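Local coordinates for NikO protein (Streptomyces tendae, PDB 4FQD) that is an enolpyruvyl transferase essential in nikkomycin biosynthesis, probably transferring the enolpyruvyl group of phosphoenolpyruvate, at residues A[31-36]-A[262-267]; A[50-55]-A[256-261]; A[141-146]-A[189-194]; A[215-220]-A[335-340]. The protein carries 4 engineered substitutions. One frame throughout, in Å; residues are numbered along the deposited sequence.

Contact 1. Residues A[31-36]-A[262-267]; sequences SGFKHS and IPDLIE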
loop_
_atom_site.group_PDB
_atom_site.type_symbol
_atom_site.label_atom_id
_atom_site.label_comp_id
_atom_site.label_asym_id
_atom_site.label_seq_id
_atom_site.Cartn_x
_atom_site.Cartn_y
_atom_site.Cartn_z
ATOM N N SER A 31 26.041 -6.192 -13.944
ATOM C CA SER A 31 26.142 -7.589 -14.339
ATOM C C SER A 31 24.749 -8.121 -14.648
ATOM O O SER A 31 23.748 -7.469 -14.346
ATOM C CB SER A 31 26.800 -8.419 -13.237
ATOM O OG SER A 31 28.145 -8.019 -13.033
ATOM N N GLY A 32 24.688 -9.304 -15.252
ATOM C CA GLY A 32 23.420 -9.901 -15.631
ATOM C C GLY A 32 22.544 -10.252 -14.446
ATOM O O GLY A 32 23.031 -10.403 -13.324
ATOM N N PHE A 33 21.247 -10.381 -14.702
ATOM C CA PHE A 33 20.277 -10.698 -13.662
ATOM C C PHE A 33 20.547 -12.075 -13.066
ATOM O O PHE A 33 20.537 -13.085 -13.770
ATOM C CB PHE A 33 18.854 -10.638 -14.222
ATOM C CG PHE A 33 17.786 -10.501 -13.170
ATOM C CD1 PHE A 33 18.109 -10.150 -11.869
ATOM C CD2 PHE A 33 16.455 -10.728 -13.487
ATOM C CE1 PHE A 33 17.123 -10.024 -10.904
ATOM C CE2 PHE A 33 15.467 -10.605 -12.527
ATOM C CZ PHE A 33 15.800 -10.253 -11.236
ATOM N N LYS A 34 20.793 -12.094 -11.761
ATOM C CA LYS A 34 21.034 -13.323 -11.016
ATOM C C LYS A 34 19.886 -14.318 -11.156
ATOM O O LYS A 34 20.106 -15.515 -11.345
ATOM C CB LYS A 34 21.242 -12.991 -9.539
ATOM C CG LYS A 34 21.069 -14.170 -8.602
ATOM C CD LYS A 34 21.105 -13.721 -7.153
ATOM C CE LYS A 34 20.828 -14.882 -6.214
ATOM N NZ LYS A 34 20.835 -14.454 -4.789
ATOM N N HIS A 35 18.661 -13.814 -11.066
ATOM C CA HIS A 35 17.481 -14.670 -11.100
ATOM C C HIS A 35 17.185 -15.202 -12.503
ATOM O O HIS A 35 16.681 -16.314 -12.656
ATOM C CB HIS A 35 16.274 -13.933 -10.517
ATOM C CG HIS A 35 16.442 -13.552 -9.079
ATOM N ND1 HIS A 35 16.200 -12.277 -8.611
ATOM C CD2 HIS A 35 16.832 -14.277 -8.004
ATOM C CE1 HIS A 35 16.434 -12.234 -7.313
ATOM N NE2 HIS A 35 16.818 -13.435 -6.918
ATOM N N SER A 36 17.507 -14.410 -13.522
ATOM C CA SER A 36 17.360 -14.854 -14.906
ATOM C C SER A 36 18.403 -15.913 -15.234
ATOM O O SER A 36 18.150 -16.829 -16.017
ATOM C CB SER A 36 17.494 -13.679 -15.874
ATOM O OG SER A 36 16.368 -12.826 -15.799
ATOM N N ILE A 262 19.460 -9.995 -19.184
ATOM C CA ILE A 262 19.031 -8.655 -18.822
ATOM C C ILE A 262 19.872 -8.195 -17.631
ATOM O O ILE A 262 20.181 -8.995 -16.746
ATOM C CB ILE A 262 17.515 -8.638 -18.483
ATOM C CG1 ILE A 262 17.016 -7.220 -18.210
ATOM C CG2 ILE A 262 17.205 -9.557 -17.309
ATOM C CD1 ILE A 262 15.515 -7.138 -18.033
ATOM N N PRO A 263 20.293 -6.918 -17.629
ATOM C CA PRO A 263 21.057 -6.376 -16.501
ATOM C C PRO A 263 20.335 -6.591 -15.175
ATOM O O PRO A 263 19.106 -6.523 -15.131
ATOM C CB PRO A 263 21.139 -4.887 -16.827
ATOM C CG PRO A 263 21.129 -4.846 -18.314
ATOM C CD PRO A 263 20.212 -5.960 -18.746
ATOM N N ASP A 264 21.097 -6.861 -14.116
ATOM C CA ASP A 264 20.527 -7.160 -12.806
ATOM C C ASP A 264 19.629 -6.026 -12.325
ATOM O O ASP A 264 20.080 -4.894 -12.157
ATOM C CB ASP A 264 21.633 -7.437 -11.787
ATOM C CG ASP A 264 21.113 -8.094 -10.523
ATOM O OD1 ASP A 264 20.567 -7.377 -9.657
ATOM O OD2 ASP A 264 21.252 -9.328 -10.394
ATOM N N LEU A 265 18.357 -6.346 -12.114
ATOM C CA LEU A 265 17.345 -5.352 -11.781
ATOM C C LEU A 265 17.638 -4.634 -10.467
ATOM O O LEU A 265 17.543 -3.411 -10.384
ATOM C CB LEU A 265 15.961 -6.005 -11.719
ATOM C CG LEU A 265 15.532 -6.803 -12.952
ATOM C CD1 LEU A 265 14.108 -7.310 -12.802
ATOM C CD2 LEU A 265 15.669 -5.962 -14.205
ATOM N N ILE A 266 17.999 -5.399 -9.444
ATOM C CA ILE A 266 18.246 -4.828 -8.125
ATOM C C ILE A 266 19.583 -4.091 -8.078
ATOM O O ILE A 266 19.749 -3.140 -7.313
ATOM C CB ILE A 266 18.183 -5.900 -7.019
ATOM C CG1 ILE A 266 16.931 -6.761 -7.192
ATOM C CG2 ILE A 266 18.188 -5.253 -5.643
ATOM C CD1 ILE A 266 15.638 -5.967 -7.186
ATOM N N GLU A 267 20.533 -4.520 -8.905
ATOM C CA GLU A 267 21.811 -3.825 -8.991
ATOM C C GLU A 267 21.605 -2.429 -9.567
ATOM O O GLU A 267 22.241 -1.469 -9.130
ATOM C CB GLU A 267 22.815 -4.603 -9.843
ATOM C CG GLU A 267 24.194 -3.958 -9.882
ATOM C CD GLU A 267 25.149 -4.644 -10.840
ATOM O OE1 GLU A 267 24.751 -5.652 -11.462
ATOM O OE2 GLU A 267 26.298 -4.170 -10.972
HETATM O O HOH W 1 28.699 -5.286 -11.678
#
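Phe33 and Leu265 meet where two helices start next to each other, and the phenylalanine illustrates how one ring can serve several neighbours. Its CB rests 3.7 Å from CG2 of Ile262. With CG swung anti to the backbone N (chi1 -161°), the ring lies across the start of helix 265-278. The ring turns its CD1 edge to Asp264, whose OD2 is 3.6 Å from CD1 and close to the ring plane, the carboxylate standing nearly perpendicular to the ring. Further out, CE2 comes within 3.6 Å of CD1 of Leu265, which CZ also meets. CG of Leu265 completes a CH-pi contact 3.9 Å from the Phe33 ring centroid, while CB of His35 covers the opposite face near the rim. Cut back to an alanine here, the side chain would probably open a gap beneath Leu265 and deprive the Asp264 carboxylate of its aromatic neighbour. The backbones join through a single bridge: Phe33 N donates to Ile262 O, and Asp264 N to Ser31 O at 2.7 Å. Two acids extend this link. Asp264 OD1 caps its own helix through Glu267 N, and its OD2 reaches over to Lys34 N at 3.1 Å. Glu267 OE1 accepts from Ser31 N at 2.8 Å on the syn side, tilted 23° from the carboxylate plane; OE2 bonds Trp271 and lies near a water within bonding distance of Ser31 OG. NZ of Lys34 leads away to Arg436 O. The chemistry implies a buried junction in which one aspartate ties together the first turns of two helices.

Contact 2. Residues A[50-55]-A[256-261]; sequences PVRIEN and PVDVTL. Engineered in segment 50-55: Arg52 (natural residue Pro).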
loop_
_atom_site.group_PDB
_atom_site.type_symbol
_atom_site.label_atom_id
_atom_site.label_comp_id
_atom_site.label_asym_id
_atom_site.label_seq_id
_atom_site.Cartn_x
_atom_site.Cartn_y
_atom_site.Cartn_z
ATOM N N PRO A 50 23.621 -27.109 -26.205
ATOM C CA PRO A 50 24.449 -26.114 -25.517
ATOM C C PRO A 50 23.750 -24.761 -25.430
ATOM O O PRO A 50 23.125 -24.322 -26.396
ATOM C CB PRO A 50 25.690 -26.013 -26.410
ATOM C CG PRO A 50 25.220 -26.442 -27.759
ATOM C CD PRO A 50 24.201 -27.510 -27.499
ATOM N N VAL A 51 23.856 -24.114 -24.275
ATOM C CA VAL A 51 23.259 -22.799 -24.076
ATOM C C VAL A 51 24.327 -21.776 -23.707
ATOM O O VAL A 51 24.940 -21.861 -22.642
ATOM C CB VAL A 51 22.182 -22.831 -22.977
ATOM C CG1 VAL A 51 21.668 -21.426 -22.691
ATOM C CG2 VAL A 51 21.043 -23.751 -23.383
ATOM N N ARG A 52 24.551 -20.814 -24.597
ATOM C CA ARG A 52 25.540 -19.773 -24.353
ATOM C C ARG A 52 24.907 -18.557 -23.691
ATOM O O ARG A 52 24.049 -17.894 -24.274
ATOM C CB ARG A 52 26.235 -19.364 -25.653
ATOM C CG ARG A 52 27.337 -18.343 -25.444
ATOM C CD ARG A 52 28.038 -17.981 -26.739
ATOM N NE ARG A 52 29.168 -17.091 -26.492
ATOM C CZ ARG A 52 29.918 -16.548 -27.445
ATOM N NH1 ARG A 52 29.657 -16.801 -28.720
ATOM N NH2 ARG A 52 30.926 -15.748 -27.122
ATOM N N ILE A 53 25.341 -18.266 -22.470
ATOM C CA ILE A 53 24.769 -17.175 -21.693
ATOM C C ILE A 53 25.725 -15.992 -21.605
ATOM O O ILE A 53 26.701 -16.024 -20.855
ATOM C CB ILE A 53 24.410 -17.638 -20.270
ATOM C CG1 ILE A 53 23.573 -18.917 -20.321
ATOM C CG2 ILE A 53 23.674 -16.543 -19.523
ATOM C CD1 ILE A 53 23.240 -19.485 -18.960
ATOM N N GLU A 54 25.444 -14.947 -22.377
ATOM C CA GLU A 54 26.260 -13.740 -22.346
ATOM C C GLU A 54 25.788 -12.804 -21.240
ATOM O O GLU A 54 24.674 -12.948 -20.731
ATOM C CB GLU A 54 26.226 -13.029 -23.699
ATOM C CG GLU A 54 26.635 -13.912 -24.863
ATOM C CD GLU A 54 27.452 -13.167 -25.898
ATOM O OE1 GLU A 54 27.962 -12.073 -25.577
ATOM O OE2 GLU A 54 27.586 -13.676 -27.030
ATOM N N ASN A 55 26.639 -11.848 -20.879
ATOM C CA ASN A 55 26.377 -10.943 -19.764
ATOM C C ASN A 55 26.048 -11.725 -18.496
ATOM O O ASN A 55 25.093 -11.415 -17.786
ATOM C CB ASN A 55 25.251 -9.958 -20.104
ATOM C CG ASN A 55 25.153 -8.813 -19.110
ATOM O OD1 ASN A 55 26.159 -8.367 -18.557
ATOM N ND2 ASN A 55 23.935 -8.339 -18.872
ATOM N N PRO A 256 20.333 -25.389 -29.985
ATOM C CA PRO A 256 21.333 -24.513 -29.360
ATOM C C PRO A 256 20.806 -23.094 -29.165
ATOM O O PRO A 256 20.094 -22.580 -30.028
ATOM C CB PRO A 256 22.479 -24.512 -30.376
ATOM C CG PRO A 256 22.319 -25.789 -31.127
ATOM C CD PRO A 256 20.840 -26.007 -31.222
ATOM N N VAL A 257 21.153 -22.472 -28.043
ATOM C CA VAL A 257 20.614 -21.159 -27.701
ATOM C C VAL A 257 21.691 -20.146 -27.323
ATOM O O VAL A 257 22.584 -20.436 -26.526
ATOM C CB VAL A 257 19.599 -21.257 -26.539
ATOM C CG1 VAL A 257 19.083 -19.877 -26.157
ATOM C CG2 VAL A 257 18.446 -22.175 -26.913
ATOM N N ASP A 258 21.600 -18.956 -27.909
ATOM C CA ASP A 258 22.435 -17.827 -27.520
ATOM C C ASP A 258 21.567 -16.771 -26.847
ATOM O O ASP A 258 20.619 -16.265 -27.448
ATOM C CB ASP A 258 23.134 -17.224 -28.740
ATOM C CG ASP A 258 24.509 -17.816 -28.978
ATOM O OD1 ASP A 258 24.750 -18.962 -28.547
ATOM O OD2 ASP A 258 25.350 -17.130 -29.595
ATOM N N VAL A 259 21.887 -16.439 -25.602
ATOM C CA VAL A 259 21.089 -15.472 -24.857
ATOM C C VAL A 259 21.945 -14.485 -24.062
ATOM O O VAL A 259 22.897 -14.870 -23.383
ATOM C CB VAL A 259 20.071 -16.180 -23.925
ATOM C CG1 VAL A 259 20.776 -17.164 -23.003
ATOM C CG2 VAL A 259 19.265 -15.162 -23.131
ATOM N N THR A 260 21.607 -13.205 -24.171
ATOM C CA THR A 260 22.269 -12.165 -23.395
ATOM C C THR A 260 21.375 -11.735 -22.238
ATOM O O THR A 260 20.296 -11.181 -22.451
ATOM C CB THR A 260 22.596 -10.941 -24.264
ATOM O OG1 THR A 260 23.391 -11.348 -25.384
ATOM C CG2 THR A 260 23.358 -9.903 -23.456
ATOM N N LEU A 261 21.827 -11.994 -21.014
ATOM C CA LEU A 261 21.030 -11.711 -19.824
ATOM C C LEU A 261 20.668 -10.240 -19.677
ATOM O O LEU A 261 21.457 -9.353 -20.004
ATOM C CB LEU A 261 21.753 -12.179 -18.560
ATOM C CG LEU A 261 21.863 -13.685 -18.333
ATOM C CD1 LEU A 261 22.521 -13.974 -16.991
ATOM C CD2 LEU A 261 20.499 -14.347 -18.420
HETATM O O HOH W 2 24.717 -22.271 -28.054
#
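The guanidinium of the engineered Arg52 stands almost perpendicular to the carboxylate of Asp258, 85° between their planes, and the two approach without a salt bridge, NH1 of Arg52 lying 4.4 Å from OD2 of Asp258. Over one face of the guanidinium sits OE2 of Glu54, 3.8 Å from NE of Arg52; this long ion pair rests on charge alone, as no N-H points at the oxygen. The amide of Asn55 holds Leu261 O in its own plane, ND2 to O 2.9 Å, although the donor stands above the plane of that carbonyl. The backbones form a parallel ladder from Pro50 to Leu261: Val257 N bonds Pro50 O, Arg52 N donates to Val257 O at 2.8 Å, and Arg52 O accepts from Val259 N. Glu54 repeats the pattern with Val259 O and Leu261 N. Val51, Ile53, Val257 and Val259 share one face, and CG2 of Ile53, anti to its backbone N, reaches CG of Leu261 at 3.6 Å. Helices 34-44 and 219-231 cover this apolar face. Such a parallel pair, set at the margin of a mixed four-stranded sheet with helices packed on one side, belongs to the beta/alpha inverse barrel of the EPSP synthase family.

Contact 3. Residues A[141-146]-A[189-194]; sequences DEHLLD and GPCYSG. Engineered in segment 141-146: Asp141 (natural residue Val). With SO4 (sulfate ion), chain C.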
loop_
_atom_site.group_PDB
_atom_site.type_symbol
_atom_site.label_atom_id
_atom_site.label_comp_id
_atom_site.label_asym_id
_atom_site.label_seq_id
_atom_site.Cartn_x
_atom_site.Cartn_y
_atom_site.Cartn_z
ATOM N N ASP A 141 10.149 -24.868 0.197
ATOM C CA ASP A 141 10.089 -25.509 -1.117
ATOM C C ASP A 141 8.846 -26.376 -1.238
ATOM O O ASP A 141 8.688 -27.145 -2.188
ATOM C CB ASP A 141 11.337 -26.358 -1.361
ATOM C CG ASP A 141 11.668 -27.268 -0.189
ATOM O OD1 ASP A 141 10.779 -27.533 0.648
ATOM O OD2 ASP A 141 12.829 -27.721 -0.108
ATOM N N GLU A 142 7.970 -26.242 -0.253
ATOM C CA GLU A 142 6.761 -27.039 -0.172
ATOM C C GLU A 142 5.821 -26.746 -1.349
ATOM O O GLU A 142 5.173 -27.652 -1.874
ATOM C CB GLU A 142 6.103 -26.804 1.191
ATOM C CG GLU A 142 4.741 -27.404 1.362
ATOM C CD GLU A 142 3.671 -26.423 0.982
ATOM O OE1 GLU A 142 3.951 -25.207 1.027
ATOM O OE2 GLU A 142 2.563 -26.863 0.619
ATOM N N HIS A 143 5.776 -25.487 -1.779
ATOM C CA HIS A 143 4.977 -25.098 -2.942
ATOM C C HIS A 143 5.523 -25.682 -4.245
ATOM O O HIS A 143 4.766 -25.960 -5.176
ATOM C CB HIS A 143 4.883 -23.574 -3.051
ATOM C CG HIS A 143 6.207 -22.891 -3.216
ATOM N ND1 HIS A 143 7.197 -22.947 -2.257
ATOM C CD2 HIS A 143 6.697 -22.123 -4.216
ATOM C CE1 HIS A 143 8.241 -22.250 -2.664
ATOM N NE2 HIS A 143 7.963 -21.737 -3.850
ATOM N N LEU A 144 6.840 -25.853 -4.307
ATOM C CA LEU A 144 7.487 -26.474 -5.457
ATOM C C LEU A 144 7.042 -27.924 -5.610
ATOM O O LEU A 144 6.785 -28.394 -6.720
ATOM C CB LEU A 144 9.008 -26.413 -5.308
ATOM C CG LEU A 144 9.750 -25.344 -6.110
ATOM C CD1 LEU A 144 9.141 -23.976 -5.897
ATOM C CD2 LEU A 144 11.222 -25.329 -5.740
ATOM N N LEU A 145 6.953 -28.626 -4.486
ATOM C CA LEU A 145 6.557 -30.028 -4.486
ATOM C C LEU A 145 5.090 -30.192 -4.864
ATOM O O LEU A 145 4.707 -31.190 -5.474
ATOM C CB LEU A 145 6.827 -30.660 -3.119
ATOM C CG LEU A 145 8.279 -30.613 -2.638
ATOM C CD1 LEU A 145 8.407 -31.225 -1.252
ATOM C CD2 LEU A 145 9.196 -31.319 -3.627
ATOM N N ASP A 146 4.273 -29.209 -4.500
ATOM C CA ASP A 146 2.850 -29.246 -4.824
ATOM C C ASP A 146 2.626 -29.053 -6.321
ATOM O O ASP A 146 1.734 -29.663 -6.907
ATOM C CB ASP A 146 2.087 -28.182 -4.034
ATOM C CG ASP A 146 0.585 -28.278 -4.231
ATOM O OD1 ASP A 146 0.074 -27.705 -5.217
ATOM O OD2 ASP A 146 -0.084 -28.928 -3.401
ATOM N N GLY A 189 2.635 -13.138 -3.337
ATOM C CA GLY A 189 2.979 -14.178 -2.388
ATOM C C GLY A 189 4.405 -14.665 -2.560
ATOM O O GLY A 189 4.996 -14.501 -3.628
ATOM N N PRO A 190 4.965 -15.273 -1.507
ATOM C CA PRO A 190 6.341 -15.781 -1.537
ATOM C C PRO A 190 6.483 -17.056 -2.371
ATOM O O PRO A 190 7.597 -17.406 -2.763
ATOM C CB PRO A 190 6.631 -16.075 -0.064
ATOM C CG PRO A 190 5.295 -16.394 0.514
ATOM C CD PRO A 190 4.317 -15.507 -0.204
ATOM N N CYS A 191 5.366 -17.728 -2.641
ATOM C CA CYS A 191 5.374 -18.979 -3.395
ATOM C C CYS A 191 4.979 -18.756 -4.859
ATOM O O CYS A 191 4.996 -19.683 -5.669
ATOM C CB CYS A 191 4.432 -19.996 -2.738
ATOM S SG CYS A 191 4.788 -20.341 -0.989
ATOM N N TYR A 192 4.636 -17.516 -5.190
ATOM C CA TYR A 192 4.120 -17.183 -6.513
ATOM C C TYR A 192 5.155 -17.432 -7.610
ATOM O O TYR A 192 4.948 -18.274 -8.484
ATOM C CB TYR A 192 3.650 -15.725 -6.540
ATOM C CG TYR A 192 2.826 -15.338 -7.751
ATOM C CD1 TYR A 192 2.355 -16.296 -8.643
ATOM C CD2 TYR A 192 2.527 -14.007 -8.005
ATOM C CE1 TYR A 192 1.608 -15.935 -9.751
ATOM C CE2 TYR A 192 1.785 -13.638 -9.106
ATOM C CZ TYR A 192 1.328 -14.602 -9.975
ATOM O OH TYR A 192 0.585 -14.225 -11.071
ATOM N N SER A 193 6.266 -16.707 -7.554
ATOM C CA SER A 193 7.267 -16.754 -8.615
ATOM C C SER A 193 7.883 -18.140 -8.794
ATOM O O SER A 193 8.093 -18.589 -9.919
ATOM C CB SER A 193 8.362 -15.713 -8.370
ATOM O OG SER A 193 9.116 -16.024 -7.214
ATOM N N GLY A 194 8.166 -18.814 -7.684
ATOM C CA GLY A 194 8.772 -20.132 -7.728
ATOM C C GLY A 194 7.864 -21.183 -8.338
ATOM O O GLY A 194 8.324 -22.066 -9.064
HETATM S S SO4 C . 12.125 -17.101 -6.194
HETATM O O1 SO4 C . 11.435 -17.624 -7.370
HETATM O O2 SO4 C . 13.516 -17.546 -6.209
HETATM O O3 SO4 C . 12.078 -15.643 -6.218
HETATM O O4 SO4 C . 11.467 -17.590 -4.986
#
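His143 and Cys191 supply the aromatic part of this contact. The cysteine lies over one face of the imidazole: its CB is 3.4 Å from CG of His143, and its SG stands 3.9 Å from the ring centroid, toward the rim, as a sulfur-aromatic contact. CA of Cys191 adds a CH-pi approach to the same ring. With CG of His143 placed between the backbone N and carbonyl carbon (chi1 61°), the torsion turns the ring so that one face meets the cysteine, and CD1 of Leu144 backs its other face. Van der Waals packing continues at the ring edge, where CA of Gly194 is 4.3 Å from NE2 of His143; any CB on that glycine would clash with NE2. Leu144 CD1 also touches Gly194 O at 3.8 Å. Replaced by a serine, the histidine would probably no longer cover Cys191, and the sulfur would be left without its aromatic partner. No polar bond joins the two segments; away from the ring, OG of Ser193 donates to O1 of a sulfate at 2.8 Å, and Lys197 binds the same ion. Helix 142-149 thus packs against the start of helix 192-204, beside a sulfate, probably from the crystallisation liquor, that may mark an anion pocket, consistent with phosphoenolpyruvate as the probable substrate.

Contact 4. Residues A[215-220]-A[335-340]; sequences PYLKPD and MSRGVF
Lys218 reaches Phe340 by folding: CG is anti to the carbonyl carbon, and bends at chi2 (-57°) and chi4 (65°) bring NZ back over the ring. There NZ stands 3.4 Å from the centroid of the Phe340 ring, over the face, in a cation-pi contact. The same ammonium donates to Gly338 O at 2.9 Å, so aromatic face and carbonyl together fix its position. Arg337 uses the contrary strategy, its chain running extended from CG to NE. CD1 of Leu217 covers a face of its guanidinium, 3.7 Å from CZ, while NH2 makes a weak bond to Pro215 O at 2.9 Å; its strongest partner is Glu241, in a salt bridge, and Tyr192 OH also bonds NH2. Tyr216 packs on the same loop. Its ring edge meets CB of Ser336, 3.9 Å from CE1, and its OH comes within 3.5 Å of CE1 of Phe340. Two waters fill out the junction. One joins Tyr216 OH and Ser336 O, close to Lys218 NZ; the other links Leu217 N to the same serine carbonyl, which thus accepts twice from solvent. A type I beta turn runs from Met335 to Gly338, and Tyr359 of the second subunit packs on Met335 and Arg337. Two strand-to-helix connections meet here, the first leading from strand 209-213 into helix 219-231 and the second from strand 331-334 toward helix 344-351, a loop-to-loop contact consistent with the inverse-barrel fold of the family.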
loop_
_atom_site.group_PDB
_atom_site.type_symbol
_atom_site.label_atom_id
_atom_site.label_comp_id
_atom_site.label_asym_id
_atom_site.label_seq_id
_atom_site.Cartn_x
_atom_site.Cartn_y
_atom_site.Cartn_z
ATOM N N PRO A 215 0.134 -15.909 -14.546
ATOM C CA PRO A 215 1.540 -16.214 -14.264
ATOM C C PRO A 215 2.324 -15.016 -13.735
ATOM O O PRO A 215 1.890 -13.871 -13.872
ATOM C CB PRO A 215 2.076 -16.616 -15.636
ATOM C CG PRO A 215 1.279 -15.789 -16.585
ATOM C CD PRO A 215 -0.096 -15.653 -15.979
ATOM N N TYR A 216 3.471 -15.298 -13.126
ATOM C CA TYR A 216 4.416 -14.269 -12.711
ATOM C C TYR A 216 4.948 -13.605 -13.977
ATOM O O TYR A 216 5.162 -14.279 -14.984
ATOM C CB TYR A 216 5.547 -14.916 -11.915
ATOM C CG TYR A 216 6.457 -13.953 -11.188
ATOM C CD1 TYR A 216 6.014 -13.251 -10.074
ATOM C CD2 TYR A 216 7.771 -13.771 -11.597
ATOM C CE1 TYR A 216 6.851 -12.380 -9.400
ATOM C CE2 TYR A 216 8.614 -12.907 -10.930
ATOM C CZ TYR A 216 8.150 -12.213 -9.835
ATOM O OH TYR A 216 8.991 -11.350 -9.172
ATOM N N LEU A 217 5.161 -12.292 -13.934
ATOM C CA LEU A 217 5.390 -11.531 -15.163
ATOM C C LEU A 217 6.749 -10.840 -15.292
ATOM O O LEU A 217 7.040 -10.238 -16.326
ATOM C CB LEU A 217 4.273 -10.503 -15.353
ATOM C CG LEU A 217 2.866 -11.084 -15.505
ATOM C CD1 LEU A 217 1.825 -9.978 -15.490
ATOM C CD2 LEU A 217 2.766 -11.910 -16.782
ATOM N N LYS A 218 7.574 -10.918 -14.255
ATOM C CA LYS A 218 8.894 -10.293 -14.294
ATOM C C LYS A 218 9.825 -11.055 -15.241
ATOM O O LYS A 218 9.585 -12.230 -15.524
ATOM C CB LYS A 218 9.486 -10.226 -12.884
ATOM C CG LYS A 218 8.657 -9.402 -11.910
ATOM C CD LYS A 218 8.454 -7.987 -12.427
ATOM C CE LYS A 218 7.669 -7.137 -11.442
ATOM N NZ LYS A 218 8.407 -6.935 -10.166
ATOM N N PRO A 219 10.887 -10.388 -15.742
ATOM C CA PRO A 219 11.864 -11.031 -16.634
ATOM C C PRO A 219 12.422 -12.323 -16.050
ATOM O O PRO A 219 12.921 -13.173 -16.789
ATOM C CB PRO A 219 12.976 -9.987 -16.734
ATOM C CG PRO A 219 12.277 -8.698 -16.561
ATOM C CD PRO A 219 11.176 -8.953 -15.567
ATOM N N ASP A 220 12.339 -12.439 -14.730
ATOM C CA ASP A 220 12.658 -13.656 -14.000
ATOM C C ASP A 220 12.047 -14.871 -14.693
ATOM O O ASP A 220 12.721 -15.875 -14.929
ATOM C CB ASP A 220 12.090 -13.536 -12.586
ATOM C CG ASP A 220 12.926 -14.253 -11.557
ATOM O OD1 ASP A 220 13.675 -15.175 -11.936
ATOM O OD2 ASP A 220 12.830 -13.896 -10.365
ATOM N N MET A 335 5.072 -5.854 -3.986
ATOM C CA MET A 335 4.264 -7.009 -4.362
ATOM C C MET A 335 4.808 -7.710 -5.605
ATOM O O MET A 335 5.683 -7.186 -6.294
ATOM C CB MET A 335 2.811 -6.588 -4.584
ATOM C CG MET A 335 2.646 -5.475 -5.601
ATOM S SD MET A 335 0.949 -4.893 -5.747
ATOM C CE MET A 335 1.113 -3.723 -7.093
ATOM N N SER A 336 4.277 -8.898 -5.881
ATOM C CA SER A 336 4.744 -9.723 -6.988
ATOM C C SER A 336 4.563 -9.041 -8.342
ATOM O O SER A 336 5.456 -9.075 -9.189
ATOM C CB SER A 336 4.029 -11.075 -6.981
ATOM O OG SER A 336 4.258 -11.768 -5.765
ATOM N N ARG A 337 3.403 -8.423 -8.543
ATOM C CA ARG A 337 3.141 -7.693 -9.778
ATOM C C ARG A 337 3.326 -6.194 -9.575
ATOM O O ARG A 337 2.618 -5.382 -10.168
ATOM C CB ARG A 337 1.738 -7.997 -10.301
ATOM C CG ARG A 337 1.538 -9.446 -10.701
ATOM C CD ARG A 337 0.309 -9.610 -11.570
ATOM N NE ARG A 337 0.210 -10.960 -12.116
ATOM C CZ ARG A 337 -0.629 -11.313 -13.082
ATOM N NH1 ARG A 337 -1.444 -10.414 -13.616
ATOM N NH2 ARG A 337 -0.651 -12.566 -13.518
ATOM N N GLY A 338 4.287 -5.837 -8.730
ATOM C CA GLY A 338 4.604 -4.447 -8.473
ATOM C C GLY A 338 6.065 -4.265 -8.113
ATOM O O GLY A 338 6.945 -4.860 -8.736
ATOM N N VAL A 339 6.320 -3.442 -7.102
ATOM C CA VAL A 339 7.678 -3.177 -6.647
ATOM C C VAL A 339 8.313 -4.430 -6.052
ATOM O O VAL A 339 7.696 -5.122 -5.242
ATOM C CB VAL A 339 7.703 -2.052 -5.595
ATOM C CG1 VAL A 339 9.127 -1.783 -5.132
ATOM C CG2 VAL A 339 7.076 -0.792 -6.162
ATOM N N PHE A 340 9.544 -4.717 -6.465
ATOM C CA PHE A 340 10.287 -5.855 -5.935
ATOM C C PHE A 340 10.494 -5.737 -4.431
ATOM O O PHE A 340 10.557 -4.637 -3.885
ATOM C CB PHE A 340 11.646 -5.985 -6.626
ATOM C CG PHE A 340 11.597 -6.727 -7.927
ATOM C CD1 PHE A 340 11.441 -8.103 -7.946
ATOM C CD2 PHE A 340 11.726 -6.054 -9.130
ATOM C CE1 PHE A 340 11.401 -8.793 -9.141
ATOM C CE2 PHE A 340 11.688 -6.739 -10.328
ATOM C CZ PHE A 340 11.527 -8.110 -10.334
HETATM O O HOH W 3 8.201 -8.680 -8.334
HETATM O O HOH W 4 4.902 -10.302 -11.808
#

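Contacts 1 and 2 join successive elements of the same two chain regions: helix 34-44 leads into strand 50-54, as strand 257-260 leads into helix 265-278, and the partly exposed ladder adjoins a buried helix junction, Leu261 packing on Ser36 and Gly32. Contact 2 lies farthest from the chain centre and relies on backbone bonds, whereas contact 1 adds carboxylates to its bridge. Contacts 3 and 4, both largely buried, meet through Tyr192; the former is pure packing around an imidazole, the latter a mixture of cations, carbonyls and water. Leu265 touches Phe340, joining contacts 1 and 4, while contact 3 stays apart from contacts 1 and 2.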